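Long-range contacts in HIAXHD3 (Humicola insolens, PDB 3ZXK), which removes arabinofuranose side chains, probably from xylan, as a family GH43 arabinofuranosidase, here with an active site engineered to add endo-xylanase activity: residues 36-41 with 502-507; 76-81 with 335-340. All blocks are in the same frame, centred on the assembly; numbering follows the deposited sequence.

Contact 1 (36-41 with 502-507); sequences FAYSPG and WRYFTG. With XYP (beta-D-xylopyranose), chain C.
The glycan pocket of this GH43 enzyme is lined partly by a loop of the C-terminal beta-sandwich, and in this contact that loop, 502-507, meets the five-bladed beta-propeller at Phe36 and Tyr38. Trp502 opens a type I turn closed by the bond from Phe505 N to Trp502 O. C5 of a bound xylose sits over one face of the Trp502 indole, toward its rim, Trp502 CZ2 to XYP C5 measuring 3.9 Å, while Arg503 CG covers the opposite face. Three residues on, Phe505 turns its CB to the propeller while the ring leads away. Its ring is almost parallel to that of Phe36, 6° between the planes, but the two are slid apart with centroids 5.5 Å distant, so they barely overlap; what Phe36 CZ touches is Phe505 CB, at 3.4 Å. Trp84, another pocket residue, meets both rings.

Farther along, the methyl of Thr506 packs on Tyr38, CG2 to CE2 3.7 Å. Thr506 CG2 lies anti to the backbone N, which leaves OG1 (chi1 -59°) beside Phe36 CD1. The tyrosines approach from opposite directions: Tyr504 OH donates to Tyr38 OH, 2.7 Å away, and Tyr38 OH lies in the plane of the Tyr504 ring, at its edge. Tyr38 OH in turn donates to a water 2.7 Å away, and the water donates a hydrogen bond to Gly507 O at 2.8 Å.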
ATOM      1  N   PHE A  36       0.693  -6.884  -1.339  1.00  4.24           N
ATOM      2  CA  PHE A  36       0.216  -8.033  -2.143  1.00  3.81           C
ATOM      3  C   PHE A  36       1.160  -8.291  -3.331  1.00  4.08           C
ATOM      4  O   PHE A  36       2.367  -8.457  -3.105  1.00  4.25           O
ATOM      5  CB  PHE A  36      -1.300  -7.883  -2.460  1.00  4.32           C
ATOM      6  CG  PHE A  36      -2.116  -7.787  -1.193  1.00  5.41           C
ATOM      7  CD1 PHE A  36      -2.276  -6.565  -0.515  1.00  5.31           C
ATOM      8  CD2 PHE A  36      -2.613  -8.959  -0.599  1.00  5.70           C
ATOM      9  CE1 PHE A  36      -2.961  -6.515   0.702  1.00  6.05           C
ATOM     10  CE2 PHE A  36      -3.294  -8.912   0.615  1.00  5.96           C
ATOM     11  CZ  PHE A  36      -3.474  -7.687   1.251  1.00  6.04           C
ATOM     12  N   ALA A  37       0.646  -8.305  -4.553  1.00  4.07           N
ATOM     13  CA  ALA A  37       1.477  -8.569  -5.731  1.00  4.13           C
ATOM     14  C   ALA A  37       1.936  -7.295  -6.446  1.00  3.96           C
ATOM     15  O   ALA A  37       2.486  -7.360  -7.542  1.00  4.38           O
ATOM     16  CB  ALA A  37       0.761  -9.519  -6.701  1.00  5.21           C
ATOM     17  N   TYR A  38       1.763  -6.139  -5.817  1.00  3.55           N
ATOM     18  CA  TYR A  38       2.269  -4.883  -6.403  1.00  3.43           C
ATOM     19  C   TYR A  38       3.784  -4.754  -6.187  1.00  3.42           C
ATOM     20  O   TYR A  38       4.319  -5.212  -5.195  1.00  4.22           O
ATOM     21  CB  TYR A  38       1.470  -3.694  -5.855  1.00  3.49           C
ATOM     22  CG  TYR A  38       0.013  -3.747  -6.357  1.00  3.72           C
ATOM     23  CD1 TYR A  38      -0.338  -3.195  -7.566  1.00  4.11           C
ATOM     24  CD2 TYR A  38      -1.005  -4.379  -5.609  1.00  3.96           C
ATOM     25  CE1 TYR A  38      -1.657  -3.248  -8.041  1.00  4.58           C
ATOM     26  CE2 TYR A  38      -2.316  -4.448  -6.059  1.00  4.40           C
ATOM     27  CZ  TYR A  38      -2.648  -3.867  -7.282  1.00  4.99           C
ATOM     28  OH  TYR A  38      -3.959  -3.919  -7.767  1.00  5.47           O
ATOM     29  N   SER A  39       4.478  -4.234  -7.172  1.00  3.21           N
ATOM     30  CA  SER A  39       5.947  -4.293  -7.202  1.00  3.18           C
ATOM     31  C   SER A  39       6.512  -2.939  -7.645  1.00  3.24           C
ATOM     32  O   SER A  39       6.200  -2.481  -8.749  1.00  3.36           O
ATOM     33  CB  SER A  39       6.367  -5.354  -8.224  1.00  3.70           C
ATOM     34  OG  SER A  39       7.793  -5.405  -8.334  1.00  4.70           O
ATOM     35  N   PRO A  40       7.388  -2.299  -6.857  1.00  3.53           N
ATOM     36  CA  PRO A  40       8.022  -2.739  -5.633  1.00  3.55           C
ATOM     37  C   PRO A  40       7.009  -2.900  -4.513  1.00  3.54           C
ATOM     38  O   PRO A  40       5.928  -2.300  -4.538  1.00  3.81           O
ATOM     39  CB  PRO A  40       9.019  -1.595  -5.308  1.00  3.94           C
ATOM     40  CG  PRO A  40       8.467  -0.413  -6.003  1.00  4.07           C
ATOM     41  CD  PRO A  40       7.864  -0.959  -7.267  1.00  3.89           C
ATOM     42  N   GLY A  41       7.401  -3.678  -3.519  1.00  3.31           N
ATOM     43  CA  GLY A  41       6.528  -3.961  -2.394  1.00  3.62           C
ATOM     44  C   GLY A  41       7.001  -3.330  -1.100  1.00  3.60           C
ATOM     45  O   GLY A  41       8.151  -2.894  -0.993  1.00  3.65           O
ATOM     46  N   TRP A 502     -14.198  -6.512   0.079  1.00  7.75           N
ATOM     47  CA  TRP A 502     -12.876  -6.494   0.690  1.00  7.36           C
ATOM     48  C   TRP A 502     -11.984  -7.592   0.210  1.00  6.39           C
ATOM     49  O   TRP A 502     -10.814  -7.562   0.497  1.00  6.31           O
ATOM     50  CB  TRP A 502     -12.999  -6.530   2.212  1.00  8.24           C
ATOM     51  CG  TRP A 502     -13.688  -7.749   2.762  1.00  9.53           C
ATOM     52  CD1 TRP A 502     -15.013  -7.876   3.152  1.00 10.80           C
ATOM     53  CD2 TRP A 502     -13.083  -9.063   3.031  1.00  9.78           C
ATOM     54  NE1 TRP A 502     -15.271  -9.156   3.612  1.00 11.83           N
ATOM     55  CE2 TRP A 502     -14.149  -9.913   3.568  1.00 11.86           C
ATOM     56  CE3 TRP A 502     -11.802  -9.602   2.884  1.00 11.12           C
ATOM     57  CZ2 TRP A 502     -13.916 -11.234   3.954  1.00 13.16           C
ATOM     58  CZ3 TRP A 502     -11.586 -10.931   3.253  1.00 12.77           C
ATOM     59  CH2 TRP A 502     -12.617 -11.726   3.777  1.00 14.76           C
ATOM     60  N   ARG A 503     -12.502  -8.569  -0.537  1.00  6.57           N
ATOM     61  CA  ARG A 503     -11.718  -9.778  -0.824  1.00  7.00           C
ATOM     62  C   ARG A 503     -10.398  -9.604  -1.590  1.00  5.78           C
ATOM     63  O   ARG A 503      -9.436 -10.332  -1.330  1.00  6.52           O
ATOM     64  CB  ARG A 503     -12.600 -10.863  -1.452  1.00  8.61           C
ATOM     65  CG  ARG A 503     -13.729 -11.298  -0.519  1.00 12.99           C
ATOM     66  CD  ARG A 503     -14.369 -12.617  -0.904  1.00 18.90           C
ATOM     67  NE  ARG A 503     -15.425 -12.973   0.046  1.00 25.93           N
ATOM     68  CZ  ARG A 503     -15.251 -13.684   1.160  1.00 28.99           C
ATOM     69  NH1 ARG A 503     -14.050 -14.140   1.491  1.00 30.18           N
ATOM     70  NH2 ARG A 503     -16.291 -13.949   1.949  1.00 31.15           N
ATOM     71  N   TYR A 504     -10.335  -8.615  -2.482  1.00  4.80           N
ATOM     72  CA  TYR A 504      -9.075  -8.292  -3.172  1.00  4.49           C
ATOM     73  C   TYR A 504      -8.082  -7.551  -2.263  1.00  4.81           C
ATOM     74  O   TYR A 504      -6.917  -7.410  -2.605  1.00  4.91           O
ATOM     75  CB  TYR A 504      -9.410  -7.468  -4.416  1.00  4.52           C
ATOM     76  CG  TYR A 504      -8.259  -7.188  -5.355  1.00  4.57           C
ATOM     77  CD1 TYR A 504      -7.820  -8.170  -6.246  1.00  4.57           C
ATOM     78  CD2 TYR A 504      -7.629  -5.937  -5.372  1.00  4.99           C
ATOM     79  CE1 TYR A 504      -6.776  -7.933  -7.127  1.00  5.43           C
ATOM     80  CE2 TYR A 504      -6.588  -5.675  -6.259  1.00  4.76           C
ATOM     81  CZ  TYR A 504      -6.154  -6.666  -7.131  1.00  4.86           C
ATOM     82  OH  TYR A 504      -5.104  -6.386  -7.989  1.00  7.08           O
ATOM     83  N   PHE A 505      -8.593  -7.044  -1.154  1.00  4.69           N
ATOM     84  CA  PHE A 505      -7.847  -6.334  -0.103  1.00  5.29           C
ATOM     85  C   PHE A 505      -7.367  -4.947  -0.503  1.00  5.68           C
ATOM     86  O   PHE A 505      -7.722  -3.969   0.152  1.00  5.62           O
ATOM     87  CB  PHE A 505      -6.714  -7.184   0.501  1.00  5.96           C
ATOM     88  CG  PHE A 505      -7.200  -8.332   1.350  1.00  7.64           C
ATOM     89  CD1 PHE A 505      -7.762  -8.112   2.606  1.00  8.59           C
ATOM     90  CD2 PHE A 505      -7.099  -9.634   0.880  1.00  8.57           C
ATOM     91  CE1 PHE A 505      -8.203  -9.185   3.383  1.00 10.40           C
ATOM     92  CE2 PHE A 505      -7.554 -10.711   1.640  1.00 11.51           C
ATOM     93  CZ  PHE A 505      -8.103 -10.486   2.894  1.00 12.08           C
ATOM     94  N   THR A 506      -6.568  -4.850  -1.557  1.00  6.04           N
ATOM     95  CA  THR A 506      -6.067  -3.560  -2.019  1.00  5.50           C
ATOM     96  C   THR A 506      -7.229  -2.675  -2.496  1.00  5.48           C
ATOM     97  O   THR A 506      -8.212  -3.175  -3.011  1.00  6.76           O
ATOM     98  CB  THR A 506      -5.105  -3.819  -3.200  1.00  5.69           C
ATOM     99  OG1 THR A 506      -4.058  -4.665  -2.730  1.00  7.34           O
ATOM    100  CG2 THR A 506      -4.480  -2.510  -3.753  1.00  5.66           C
ATOM    101  N   GLY A 507      -7.127  -1.368  -2.314  1.00  5.57           N
ATOM    102  CA  GLY A 507      -8.147  -0.465  -2.825  1.00  5.57           C
ATOM    103  C   GLY A 507      -8.049  -0.234  -4.320  1.00  5.52           C
ATOM    104  O   GLY A 507      -7.136  -0.738  -4.991  1.00  6.40           O
TER
HETATM  105  O1  XYP C   1     -17.084 -10.139   8.449  1.00 41.94           O
HETATM  106  C1  XYP C   1     -15.664 -10.222   8.621  1.00 39.18           C
HETATM  107  C2  XYP C   1     -15.205 -11.665   8.871  1.00 38.73           C
HETATM  108  C3  XYP C   1     -13.693 -11.675   9.097  1.00 34.86           C
HETATM  109  C4  XYP C   1     -13.002 -11.072   7.876  1.00 33.49           C
HETATM  110  C5  XYP C   1     -13.591  -9.697   7.527  1.00 34.93           C
HETATM  111  O2  XYP C   1     -15.865 -12.235  10.005  1.00 44.28           O
HETATM  112  O3  XYP C   1     -13.207 -13.007   9.330  1.00 35.74           O
HETATM  113  O4  XYP C   1     -11.588 -10.999   8.120  1.00 23.92           O
HETATM  114  O5  XYP C   1     -15.027  -9.728   7.437  1.00 38.65           O
HETATM  115  O   HOH W   1      -5.909  -2.125  -7.128  1.00  7.60           O

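Contact 2 (76-81 with 335-340); sequences PGAYVK and WNHNPD
His337 stands edge-on over the Tyr79 ring in a T-shaped (edge-to-face) stack, joining a propeller loop of two overlapping beta turns, 76-79 and 78-81, to the end of strand 334-336 in the C-terminal beta-sandwich. The planes are 70° apart and the centroids 4.7 Å. His337 CE1 is the atom that points at the ring, and it sits over the centre of the phenol, almost equally far from all six ring carbons.

The imidazole is gripped at both nitrogens. Ala78 N donates to His337 NE2 over 2.8 Å, nearly straight and in the ring plane. On the other side His337 ND1 donates a hydrogen bond to Asn336 OD1, again within the imidazole plane, though from well above the plane of the amide's carbonyl group. There is thus a donor on one nitrogen and an acceptor on the other, which fixes the ring's rotation and probably favours the tautomer protonated on ND1.

Asn336 CG is anti to the backbone N (chi1 168°), which carries the amide to the hydroxyl end of Tyr79, crossing that side chain at about a right angle. Tyr79 OH also hydrogen-bonds to the backbone carbonyl O of Phe366. Asn336 ND2 reaches Tyr79 OH at 2.9 Å, with an N-H...O angle of 162°.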
ATOM      1  N   PRO A  76      -4.435 -16.868 -12.626  1.00  6.52           N
ATOM      2  CA  PRO A  76      -4.517 -15.977 -11.457  1.00  6.76           C
ATOM      3  C   PRO A  76      -3.212 -15.333 -11.022  1.00  6.68           C
ATOM      4  O   PRO A  76      -3.184 -14.621 -10.010  1.00  6.36           O
ATOM      5  CB  PRO A  76      -5.082 -16.918 -10.373  1.00  7.40           C
ATOM      6  CG  PRO A  76      -4.536 -18.242 -10.729  1.00  8.24           C
ATOM      7  CD  PRO A  76      -4.507 -18.295 -12.236  1.00  7.28           C
ATOM      8  N   GLY A  77      -2.151 -15.516 -11.799  1.00  6.54           N
ATOM      9  CA  GLY A  77      -0.847 -14.936 -11.470  1.00  6.58           C
ATOM     10  C   GLY A  77      -0.496 -15.159 -10.016  1.00  6.58           C
ATOM     11  O   GLY A  77      -0.544 -16.294  -9.539  1.00  8.50           O
ATOM     12  N   ALA A  78      -0.157 -14.072  -9.320  1.00  5.69           N
ATOM     13  CA  ALA A  78      -0.027 -14.090  -7.860  1.00  5.34           C
ATOM     14  C   ALA A  78      -0.967 -13.040  -7.255  1.00  4.97           C
ATOM     15  O   ALA A  78      -0.702 -12.490  -6.187  1.00  5.32           O
ATOM     16  CB  ALA A  78       1.423 -13.834  -7.429  1.00  5.63           C
ATOM     17  N   TYR A  79      -2.062 -12.750  -7.954  1.00  4.30           N
ATOM     18  CA  TYR A  79      -3.062 -11.823  -7.434  1.00  4.37           C
ATOM     19  C   TYR A  79      -3.462 -12.160  -6.002  1.00  4.27           C
ATOM     20  O   TYR A  79      -3.852 -13.299  -5.714  1.00  4.71           O
ATOM     21  CB  TYR A  79      -4.307 -11.759  -8.327  1.00  4.57           C
ATOM     22  CG  TYR A  79      -4.115 -10.943  -9.564  1.00  4.56           C
ATOM     23  CD1 TYR A  79      -4.074  -9.537  -9.498  1.00  4.69           C
ATOM     24  CD2 TYR A  79      -3.985 -11.561 -10.802  1.00  4.84           C
ATOM     25  CE1 TYR A  79      -3.918  -8.774 -10.661  1.00  4.63           C
ATOM     26  CE2 TYR A  79      -3.791 -10.811 -11.972  1.00  4.49           C
ATOM     27  CZ  TYR A  79      -3.784  -9.430 -11.902  1.00  4.95           C
ATOM     28  OH  TYR A  79      -3.595  -8.701 -13.054  1.00  4.56           O
ATOM     29  N   VAL A  80      -3.399 -11.144  -5.127  1.00  4.39           N
ATOM     30  CA  VAL A  80      -3.868 -11.226  -3.729  1.00  4.45           C
ATOM     31  C   VAL A  80      -2.999 -12.194  -2.900  1.00  4.62           C
ATOM     32  O   VAL A  80      -3.359 -12.576  -1.790  1.00  5.26           O
ATOM     33  CB  VAL A  80      -5.406 -11.478  -3.579  1.00  4.57           C
ATOM     34  CG1 VAL A  80      -5.916 -10.988  -2.229  1.00  4.87           C
ATOM     35  CG2 VAL A  80      -6.184 -10.830  -4.694  1.00  4.96           C
ATOM     36  N   LYS A  81      -1.857 -12.583  -3.442  1.00  4.36           N
ATOM     37  CA  LYS A  81      -0.847 -13.295  -2.671  1.00  4.67           C
ATOM     38  C   LYS A  81       0.204 -12.282  -2.233  1.00  4.82           C
ATOM     39  O   LYS A  81      -0.151 -11.216  -1.743  1.00  4.55           O
ATOM     40  CB  LYS A  81      -0.301 -14.503  -3.447  1.00  5.51           C
ATOM     41  CG  LYS A  81      -1.394 -15.550  -3.745  1.00  7.80           C
ATOM     42  CD  LYS A  81      -0.811 -16.743  -4.467  1.00 10.46           C
ATOM     43  CE  LYS A  81      -1.851 -17.815  -4.704  1.00 14.48           C
ATOM     44  NZ  LYS A  81      -1.351 -18.853  -5.655  1.00 19.55           N
ATOM     45  N   TRP A 335       4.123  -1.297  -9.950  1.00  2.83           N
ATOM     46  CA  TRP A 335       3.608  -2.106 -11.040  1.00  2.88           C
ATOM     47  C   TRP A 335       2.660  -3.166 -10.534  1.00  2.98           C
ATOM     48  O   TRP A 335       2.780  -3.586  -9.389  1.00  3.36           O
ATOM     49  CB  TRP A 335       4.757  -2.823 -11.710  1.00  3.18           C
ATOM     50  CG  TRP A 335       5.827  -1.955 -12.295  1.00  3.10           C
ATOM     51  CD1 TRP A 335       7.063  -1.648 -11.746  1.00  3.93           C
ATOM     52  CD2 TRP A 335       5.814  -1.346 -13.621  1.00  3.29           C
ATOM     53  NE1 TRP A 335       7.789  -0.855 -12.612  1.00  4.22           N
ATOM     54  CE2 TRP A 335       7.087  -0.636 -13.751  1.00  3.71           C
ATOM     55  CE3 TRP A 335       4.873  -1.267 -14.661  1.00  3.42           C
ATOM     56  CZ2 TRP A 335       7.420   0.061 -14.900  1.00  4.15           C
ATOM     57  CZ3 TRP A 335       5.215  -0.552 -15.813  1.00  3.26           C
ATOM     58  CH2 TRP A 335       6.469   0.098 -15.927  1.00  3.71           C
ATOM     59  N   ASN A 336       1.716  -3.604 -11.374  1.00  3.06           N
ATOM     60  CA  ASN A 336       0.913  -4.799 -11.097  1.00  3.23           C
ATOM     61  C   ASN A 336       1.774  -6.037 -11.419  1.00  3.19           C
ATOM     62  O   ASN A 336       2.042  -6.308 -12.580  1.00  3.40           O
ATOM     63  CB  ASN A 336      -0.359  -4.774 -11.950  1.00  3.56           C
ATOM     64  CG  ASN A 336      -1.083  -6.102 -11.921  1.00  3.99           C
ATOM     65  OD1 ASN A 336      -1.046  -6.799 -10.908  1.00  4.70           O
ATOM     66  ND2 ASN A 336      -1.711  -6.473 -13.024  1.00  4.57           N
ATOM     67  N   HIS A 337       2.242  -6.754 -10.389  1.00  3.35           N
ATOM     68  CA  HIS A 337       3.288  -7.811 -10.512  1.00  3.32           C
ATOM     69  C   HIS A 337       4.635  -7.213 -10.932  1.00  3.36           C
ATOM     70  O   HIS A 337       4.703  -6.037 -11.270  1.00  3.34           O
ATOM     71  CB  HIS A 337       2.854  -8.974 -11.435  1.00  3.54           C
ATOM     72  CG  HIS A 337       1.679  -9.804 -10.913  1.00  4.20           C
ATOM     73  ND1 HIS A 337       0.438  -9.312 -10.737  1.00  4.35           N
ATOM     74  CD2 HIS A 337       1.609 -11.160 -10.594  1.00  4.72           C
ATOM     75  CE1 HIS A 337      -0.381 -10.291 -10.298  1.00  4.92           C
ATOM     76  NE2 HIS A 337       0.322 -11.428 -10.246  1.00  4.89           N
ATOM     77  N   ASN A 338       5.713  -7.979 -10.865  1.00  3.55           N
ATOM     78  CA  ASN A 338       7.008  -7.469 -11.282  1.00  3.58           C
ATOM     79  C   ASN A 338       6.961  -7.065 -12.744  1.00  3.84           C
ATOM     80  O   ASN A 338       6.339  -7.745 -13.586  1.00  4.11           O
ATOM     81  CB  ASN A 338       8.097  -8.512 -11.141  1.00  3.92           C
ATOM     82  CG  ASN A 338       8.469  -8.781  -9.720  1.00  4.28           C
ATOM     83  OD1 ASN A 338       8.395  -7.907  -8.847  1.00  4.46           O
ATOM     84  ND2 ASN A 338       8.913  -9.994  -9.482  1.00  4.75           N
ATOM     85  N   PRO A 339       7.621  -5.950 -13.065  1.00  4.11           N
ATOM     86  CA  PRO A 339       7.660  -5.506 -14.444  1.00  4.58           C
ATOM     87  C   PRO A 339       8.646  -6.326 -15.296  1.00  5.49           C
ATOM     88  O   PRO A 339       9.589  -6.937 -14.749  1.00  6.88           O
ATOM     89  CB  PRO A 339       8.138  -4.053 -14.298  1.00  5.00           C
ATOM     90  CG  PRO A 339       9.041  -4.098 -13.123  1.00  4.88           C
ATOM     91  CD  PRO A 339       8.324  -5.020 -12.170  1.00  4.14           C
ATOM     92  N   ASP A 340       8.407  -6.362 -16.603  1.00  5.64           N
ATOM     93  CA  ASP A 340       9.427  -6.789 -17.568  1.00  6.74           C
ATOM     94  C   ASP A 340      10.314  -5.565 -17.853  1.00  6.68           C
ATOM     95  O   ASP A 340       9.913  -4.623 -18.549  1.00  7.03           O
ATOM     96  CB  ASP A 340       8.772  -7.319 -18.847  1.00  7.60           C
ATOM     97  CG  ASP A 340       9.781  -7.793 -19.890  1.00  9.51           C
ATOM     98  OD1 ASP A 340      10.983  -7.440 -19.795  1.00 11.56           O
ATOM     99  OD2 ASP A 340       9.355  -8.513 -20.818  1.00 11.74           O
TER

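Overall arrangement
Both contacts join the propeller to the C-terminal sandwich, and their centres are 9 Å apart. Strands 38-39 and 334-336, one from each contact, are antiparallel neighbours, so a short piece of the propeller chain forms the outermost strand of a sandwich sheet; Ser39 O lies 2.7 Å from Trp335 N there, and Ser39 OG 2.6 Å from Asn338 OD1, both probable hydrogen bonds. Across the other two segments, Tyr504 CD1 packs on Val80 CG2 at 3.5 Å. Contact 1 is the one that reaches the sugars, through Trp502 and Phe505, whereas in contact 2 the side chain of Tyr79 remains about 14 Å from a bound xylose.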